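Local coordinates for hypothetical membrane spanning protein (Vibrio fischeri, PDB 4RCK) that is an uncharacterised membrane-spanning protein whose BatA-type von Willebrand factor A domain binds magnesium, at residues Glu17-Ser28 with Arg61-Phe71. Numbering follows the deposited sequence.
Sequences EHRDMMLVVDLS and RKGDRLGLVLF. With MG (magnesium ion), chain C.
A beta-alpha-beta crossover of a von Willebrand factor A domain pairs strands 19-26 and 65-71 in parallel, Asp20 beside Arg65 through Asp26 beside Phe71. The first strand runs into the MIDAS sequence Asp-x-Ser-x-Ser, where Ser28 and Ser30 bind magnesium. Asp26 OD1 accepts Ser28 N at 2.8 Å, closing an Asx turn, and also Ser28 OG, which probably helps to orient this serine. Phe71 lays one ring face over Asp26, whose CA is 3.8 Å from the ring centroid, a CH-pi contact. Backbone bonds such as Val69 N to Leu23 O, 2.7 Å, join the strands. Met22 SE (selenomethionine) lies 3.7 Å from Gly67 CA. At the other end, Asp20 and Arg65 form a salt bridge side by side, carboxylate and guanidinium planes 57° apart. Asp64 OD1 receives Arg19 N at 2.9 Å, while Gly63, whose positive phi favours glycine, offers its O to His18 ND1. Arg61 places CD against the methyl of selenomethionine Met21; its NH1 hydrogen-bonds Glu219 O of the second subunit. Apolar side chains suit both buried faces: helix 46-60 packs on Met21, Leu23 and Leu66, helix 106-118 on Met22 and Val24. Strand 75-82 continues the sheet beyond 65-71, a parallel strand of the second subunit beyond 19-26.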
ATOM      1  N   GLU A  17      -0.662   5.748  10.561  1.00108.90           N
ATOM      2  CA  GLU A  17      -1.330   4.925   9.560  1.00110.31           C
ATOM      3  C   GLU A  17      -0.441   3.778   9.076  1.00109.05           C
ATOM      4  O   GLU A  17      -0.227   2.803   9.796  1.00110.89           O
ATOM      5  CB  GLU A  17      -1.773   5.785   8.374  1.00114.82           C
ATOM      6  CG  GLU A  17      -0.966   7.062   8.205  1.00123.67           C
ATOM      7  CD  GLU A  17      -1.151   7.696   6.842  1.00131.36           C
ATOM      8  OE1 GLU A  17      -2.303   8.013   6.476  1.00139.25           O
ATOM      9  OE2 GLU A  17      -0.139   7.875   6.132  1.00131.44           O
ATOM     10  N   HIS A  18       0.077   3.905   7.859  1.00105.65           N
ATOM     11  CA  HIS A  18       0.868   2.841   7.252  1.00101.97           C
ATOM     12  C   HIS A  18       2.275   3.314   6.887  1.00 99.37           C
ATOM     13  O   HIS A  18       2.461   4.439   6.424  1.00 99.23           O
ATOM     14  CB  HIS A  18       0.156   2.301   6.011  1.00104.63           C
ATOM     15  CG  HIS A  18      -1.303   2.039   6.221  1.00104.29           C
ATOM     16  ND1 HIS A  18      -1.769   1.007   7.008  1.00102.65           N
ATOM     17  CD2 HIS A  18      -2.400   2.675   5.748  1.00104.77           C
ATOM     18  CE1 HIS A  18      -3.089   1.019   7.010  1.00107.03           C
ATOM     19  NE2 HIS A  18      -3.498   2.021   6.253  1.00107.96           N
ATOM     20  N   ARG A  19       3.259   2.444   7.093  1.00101.56           N
ATOM     21  CA  ARG A  19       4.658   2.775   6.824  1.00100.96           C
ATOM     22  C   ARG A  19       5.231   2.023   5.623  1.00100.89           C
ATOM     23  O   ARG A  19       4.811   0.909   5.317  1.00110.97           O
ATOM     24  CB  ARG A  19       5.522   2.478   8.052  1.00104.74           C
ATOM     25  CG  ARG A  19       5.374   3.459   9.199  1.00109.06           C
ATOM     26  CD  ARG A  19       6.313   3.096  10.337  1.00101.39           C
ATOM     27  NE  ARG A  19       6.917   4.275  10.949  1.00104.76           N
ATOM     28  CZ  ARG A  19       6.389   4.942  11.970  1.00109.80           C
ATOM     29  NH1 ARG A  19       5.239   4.548  12.498  1.00114.94           N
ATOM     30  NH2 ARG A  19       7.012   6.005  12.461  1.00109.65           N
ATOM     31  N   ASP A  20       6.197   2.647   4.953  1.00 93.52           N
ATOM     32  CA  ASP A  20       6.989   1.986   3.918  1.00 91.43           C
ATOM     33  C   ASP A  20       8.414   1.786   4.413  1.00 94.22           C
ATOM     34  O   ASP A  20       9.127   2.754   4.664  1.00106.15           O
ATOM     35  CB  ASP A  20       6.998   2.798   2.621  1.00104.00           C
ATOM     36  CG  ASP A  20       5.735   2.614   1.809  1.00108.94           C
ATOM     37  OD1 ASP A  20       4.988   1.651   2.082  1.00106.16           O
ATOM     38  OD2 ASP A  20       5.496   3.425   0.890  1.00109.03           O
HETATM   39  N   MSE A  21       8.832   0.534   4.555  1.00 89.74           N
HETATM   40  CA  MSE A  21      10.154   0.255   5.102  1.00 85.92           C
HETATM   41  C   MSE A  21      10.965  -0.659   4.193  1.00 84.70           C
HETATM   42  O   MSE A  21      10.535  -1.763   3.857  1.00 88.19           O
HETATM   43  CB  MSE A  21      10.029  -0.357   6.497  1.00 88.38           C
HETATM   44  CG  MSE A  21       8.625  -0.292   7.075  1.00101.31           C
HETATM   45 SE   MSE A  21       8.628  -0.009   8.999  0.80154.23          SE
HETATM   46  CE  MSE A  21      10.040  -1.267   9.462  1.00 80.24           C
HETATM   47  N   MSE A  22      12.143  -0.187   3.796  1.00 81.60           N
HETATM   48  CA  MSE A  22      13.018  -0.948   2.915  1.00 80.42           C
HETATM   49  C   MSE A  22      14.165  -1.578   3.693  1.00 80.03           C
HETATM   50  O   MSE A  22      14.958  -0.877   4.322  1.00 88.10           O
HETATM   51  CB  MSE A  22      13.573  -0.055   1.806  1.00 96.27           C
HETATM   52  CG  MSE A  22      13.943  -0.803   0.539  1.00105.07           C
HETATM   53 SE   MSE A  22      12.357  -1.389  -0.417  1.00100.84          SE
HETATM   54  CE  MSE A  22      11.333   0.262  -0.273  0.60129.77           C
ATOM     55  N   LEU A  23      14.248  -2.903   3.645  1.00 76.51           N
ATOM     56  CA  LEU A  23      15.332  -3.621   4.298  1.00 73.92           C
ATOM     57  C   LEU A  23      16.504  -3.802   3.339  1.00 84.50           C
ATOM     58  O   LEU A  23      16.337  -4.303   2.228  1.00 96.36           O
ATOM     59  CB  LEU A  23      14.848  -4.978   4.812  1.00 74.91           C
ATOM     60  CG  LEU A  23      13.679  -4.956   5.799  1.00 88.62           C
ATOM     61  CD1 LEU A  23      13.302  -6.368   6.221  1.00 86.24           C
ATOM     62  CD2 LEU A  23      14.009  -4.100   7.014  1.00105.40           C
ATOM     63  N   VAL A  24      17.687  -3.384   3.775  1.00 88.37           N
ATOM     64  CA  VAL A  24      18.893  -3.506   2.963  1.00 80.84           C
ATOM     65  C   VAL A  24      19.914  -4.388   3.676  1.00 72.43           C
ATOM     66  O   VAL A  24      20.408  -4.032   4.745  1.00 74.18           O
ATOM     67  CB  VAL A  24      19.512  -2.131   2.663  1.00 79.95           C
ATOM     68  CG1 VAL A  24      20.686  -2.275   1.712  1.00 77.64           C
ATOM     69  CG2 VAL A  24      18.467  -1.199   2.078  1.00 85.93           C
ATOM     70  N   VAL A  25      20.233  -5.532   3.076  1.00 71.65           N
ATOM     71  CA  VAL A  25      21.030  -6.547   3.755  1.00 72.72           C
ATOM     72  C   VAL A  25      22.329  -6.916   3.031  1.00 75.87           C
ATOM     73  O   VAL A  25      22.347  -7.161   1.825  1.00 71.47           O
ATOM     74  CB  VAL A  25      20.195  -7.829   3.976  1.00 75.29           C
ATOM     75  CG1 VAL A  25      21.086  -9.007   4.340  1.00 82.59           C
ATOM     76  CG2 VAL A  25      19.152  -7.594   5.059  1.00 80.61           C
ATOM     77  N   ASP A  26      23.412  -6.944   3.803  1.00 75.99           N
ATOM     78  CA  ASP A  26      24.744  -7.320   3.339  1.00 76.48           C
ATOM     79  C   ASP A  26      24.850  -8.819   3.074  1.00 79.51           C
ATOM     80  O   ASP A  26      24.609  -9.628   3.971  1.00 80.40           O
ATOM     81  CB  ASP A  26      25.780  -6.898   4.387  1.00 80.06           C
ATOM     82  CG  ASP A  26      27.201  -6.893   3.855  1.00 75.75           C
ATOM     83  OD1 ASP A  26      27.541  -7.735   2.998  1.00 81.99           O
ATOM     84  OD2 ASP A  26      27.987  -6.038   4.312  1.00 72.99           O
ATOM     85  N   LEU A  27      25.228  -9.188   1.853  1.00 83.03           N
ATOM     86  CA  LEU A  27      25.388 -10.598   1.504  1.00 98.49           C
ATOM     87  C   LEU A  27      26.834 -10.949   1.139  1.00 99.78           C
ATOM     88  O   LEU A  27      27.103 -12.034   0.612  1.00 94.24           O
ATOM     89  CB  LEU A  27      24.463 -10.976   0.344  1.00101.23           C
ATOM     90  CG  LEU A  27      23.002 -11.288   0.674  1.00 92.65           C
ATOM     91  CD1 LEU A  27      22.325 -11.955  -0.515  1.00 89.80           C
ATOM     92  CD2 LEU A  27      22.889 -12.163   1.917  1.00 95.37           C
ATOM     93  N   SER A  28      27.759 -10.036   1.429  1.00 94.81           N
ATOM     94  CA  SER A  28      29.170 -10.236   1.099  1.00 85.00           C
ATOM     95  C   SER A  28      29.718 -11.483   1.771  1.00 90.30           C
ATOM     96  O   SER A  28      29.208 -11.915   2.802  1.00107.58           O
ATOM     97  CB  SER A  28      30.007  -9.022   1.505  1.00 89.24           C
ATOM     98  OG  SER A  28      30.192  -8.967   2.908  1.00103.41           O
ATOM     99  N   ARG A  61       5.847  -6.402  12.489  1.00 97.13           N
ATOM    100  CA  ARG A  61       5.222  -5.309  11.742  1.00 99.90           C
ATOM    101  C   ARG A  61       3.772  -5.600  11.358  1.00115.74           C
ATOM    102  O   ARG A  61       3.439  -6.718  10.973  1.00122.85           O
ATOM    103  CB  ARG A  61       6.028  -5.013  10.480  1.00 95.93           C
ATOM    104  CG  ARG A  61       7.409  -4.436  10.733  1.00 97.34           C
ATOM    105  CD  ARG A  61       7.344  -2.947  11.020  1.00101.57           C
ATOM    106  NE  ARG A  61       7.116  -2.642  12.429  1.00101.06           N
ATOM    107  CZ  ARG A  61       7.014  -1.407  12.905  1.00114.32           C
ATOM    108  NH1 ARG A  61       6.808  -1.198  14.198  1.00135.78           N
ATOM    109  NH2 ARG A  61       7.114  -0.375  12.078  1.00107.10           N
ATOM    110  N   LYS A  62       2.917  -4.587  11.458  1.00127.76           N
ATOM    111  CA  LYS A  62       1.515  -4.712  11.061  1.00136.02           C
ATOM    112  C   LYS A  62       1.049  -3.479  10.293  1.00134.14           C
ATOM    113  O   LYS A  62       1.214  -2.351  10.756  1.00140.99           O
ATOM    114  CB  LYS A  62       0.616  -4.927  12.284  1.00138.53           C
ATOM    115  CG  LYS A  62       0.896  -6.204  13.064  1.00138.54           C
ATOM    116  CD  LYS A  62       0.551  -7.442  12.252  1.00133.70           C
ATOM    117  CE  LYS A  62       1.389  -8.633  12.695  1.00136.77           C
ATOM    118  NZ  LYS A  62       1.234  -8.921  14.147  1.00142.56           N
ATOM    119  N   GLY A  63       0.472  -3.703   9.119  1.00118.57           N
ATOM    120  CA  GLY A  63      -0.109  -2.628   8.337  1.00117.41           C
ATOM    121  C   GLY A  63       0.894  -1.832   7.525  1.00116.52           C
ATOM    122  O   GLY A  63       0.557  -0.785   6.973  1.00116.01           O
ATOM    123  N   ASP A  64       2.123  -2.329   7.441  1.00113.02           N
ATOM    124  CA  ASP A  64       3.174  -1.630   6.709  1.00109.45           C
ATOM    125  C   ASP A  64       3.637  -2.417   5.488  1.00107.25           C
ATOM    126  O   ASP A  64       3.518  -3.641   5.445  1.00 96.57           O
ATOM    127  CB  ASP A  64       4.367  -1.352   7.627  1.00104.24           C
ATOM    128  CG  ASP A  64       3.951  -0.787   8.970  1.00120.99           C
ATOM    129  OD1 ASP A  64       3.342   0.301   8.996  1.00135.79           O
ATOM    130  OD2 ASP A  64       4.242  -1.429  10.001  1.00123.41           O
ATOM    131  N   ARG A  65       4.160  -1.704   4.493  1.00108.66           N
ATOM    132  CA  ARG A  65       4.775  -2.346   3.337  1.00101.53           C
ATOM    133  C   ARG A  65       6.262  -2.559   3.567  1.00107.09           C
ATOM    134  O   ARG A  65       6.944  -1.700   4.126  1.00110.37           O
ATOM    135  CB  ARG A  65       4.562  -1.522   2.066  1.00 96.11           C
ATOM    136  CG  ARG A  65       3.260  -1.809   1.352  1.00 99.95           C
ATOM    137  CD  ARG A  65       3.207  -1.123   0.002  1.00103.95           C
ATOM    138  NE  ARG A  65       3.427   0.315   0.114  1.00108.39           N
ATOM    139  CZ  ARG A  65       3.618   1.121  -0.924  1.00110.14           C
ATOM    140  NH1 ARG A  65       3.619   0.630  -2.155  1.00115.12           N
ATOM    141  NH2 ARG A  65       3.811   2.418  -0.732  1.00109.75           N
ATOM    142  N   LEU A  66       6.763  -3.707   3.128  1.00106.01           N
ATOM    143  CA  LEU A  66       8.167  -4.046   3.309  1.00100.15           C
ATOM    144  C   LEU A  66       8.797  -4.528   2.004  1.00101.86           C
ATOM    145  O   LEU A  66       8.153  -5.208   1.204  1.00117.64           O
ATOM    146  CB  LEU A  66       8.316  -5.110   4.399  1.00108.93           C
ATOM    147  CG  LEU A  66       8.097  -4.626   5.834  1.00105.37           C
ATOM    148  CD1 LEU A  66       7.799  -5.789   6.767  1.00110.20           C
ATOM    149  CD2 LEU A  66       9.315  -3.859   6.318  1.00 94.91           C
ATOM    150  N   GLY A  67      10.058  -4.161   1.796  1.00 90.34           N
ATOM    151  CA  GLY A  67      10.798  -4.564   0.614  1.00 87.55           C
ATOM    152  C   GLY A  67      12.209  -4.992   0.973  1.00 83.01           C
ATOM    153  O   GLY A  67      12.703  -4.665   2.051  1.00 80.82           O
ATOM    154  N   LEU A  68      12.864  -5.716   0.069  1.00100.97           N
ATOM    155  CA  LEU A  68      14.174  -6.289   0.369  1.00 96.87           C
ATOM    156  C   LEU A  68      15.241  -5.956  -0.676  1.00 85.63           C
ATOM    157  O   LEU A  68      15.097  -6.280  -1.855  1.00 78.48           O
ATOM    158  CB  LEU A  68      14.052  -7.808   0.518  1.00 92.25           C
ATOM    159  CG  LEU A  68      15.325  -8.604   0.813  1.00 88.72           C
ATOM    160  CD1 LEU A  68      16.066  -8.028   2.010  1.00 77.03           C
ATOM    161  CD2 LEU A  68      14.980 -10.068   1.050  1.00 88.47           C
ATOM    162  N   VAL A  69      16.314  -5.313  -0.223  1.00 70.76           N
ATOM    163  CA  VAL A  69      17.476  -5.049  -1.065  1.00 71.85           C
ATOM    164  C   VAL A  69      18.684  -5.810  -0.531  1.00 74.98           C
ATOM    165  O   VAL A  69      18.997  -5.736   0.655  1.00 81.99           O
ATOM    166  CB  VAL A  69      17.812  -3.543  -1.134  1.00 70.92           C
ATOM    167  CG1 VAL A  69      18.994  -3.305  -2.062  1.00 71.66           C
ATOM    168  CG2 VAL A  69      16.603  -2.746  -1.592  1.00 76.70           C
ATOM    169  N   LEU A  70      19.352  -6.553  -1.406  1.00 77.59           N
ATOM    170  CA  LEU A  70      20.549  -7.295  -1.030  1.00 75.50           C
ATOM    171  C   LEU A  70      21.754  -6.675  -1.722  1.00 75.74           C
ATOM    172  O   LEU A  70      21.657  -6.279  -2.886  1.00 80.27           O
ATOM    173  CB  LEU A  70      20.415  -8.769  -1.417  1.00 77.36           C
ATOM    174  CG  LEU A  70      19.135  -9.478  -0.972  1.00 77.50           C
ATOM    175  CD1 LEU A  70      18.980 -10.817  -1.683  1.00 82.81           C
ATOM    176  CD2 LEU A  70      19.129  -9.671   0.537  1.00 77.78           C
ATOM    177  N   PHE A  71      22.886  -6.570  -1.031  1.00 76.04           N
ATOM    178  CA  PHE A  71      24.057  -6.025  -1.708  1.00 80.07           C
ATOM    179  C   PHE A  71      25.358  -6.783  -1.461  1.00 83.79           C
ATOM    180  O   PHE A  71      25.475  -7.618  -0.560  1.00 82.72           O
ATOM    181  CB  PHE A  71      24.250  -4.538  -1.354  1.00 75.25           C
ATOM    182  CG  PHE A  71      24.541  -4.271   0.099  1.00 74.87           C
ATOM    183  CD1 PHE A  71      23.520  -4.247   1.031  1.00 74.15           C
ATOM    184  CD2 PHE A  71      25.829  -3.992   0.523  1.00 78.29           C
ATOM    185  CE1 PHE A  71      23.780  -3.980   2.362  1.00 70.95           C
ATOM    186  CE2 PHE A  71      26.098  -3.725   1.850  1.00 73.05           C
ATOM    187  CZ  PHE A  71      25.073  -3.719   2.773  1.00 70.06           C
TER
HETATM  188 MG    MG C 301      32.274  -7.719   3.701  1.00 50.11          MG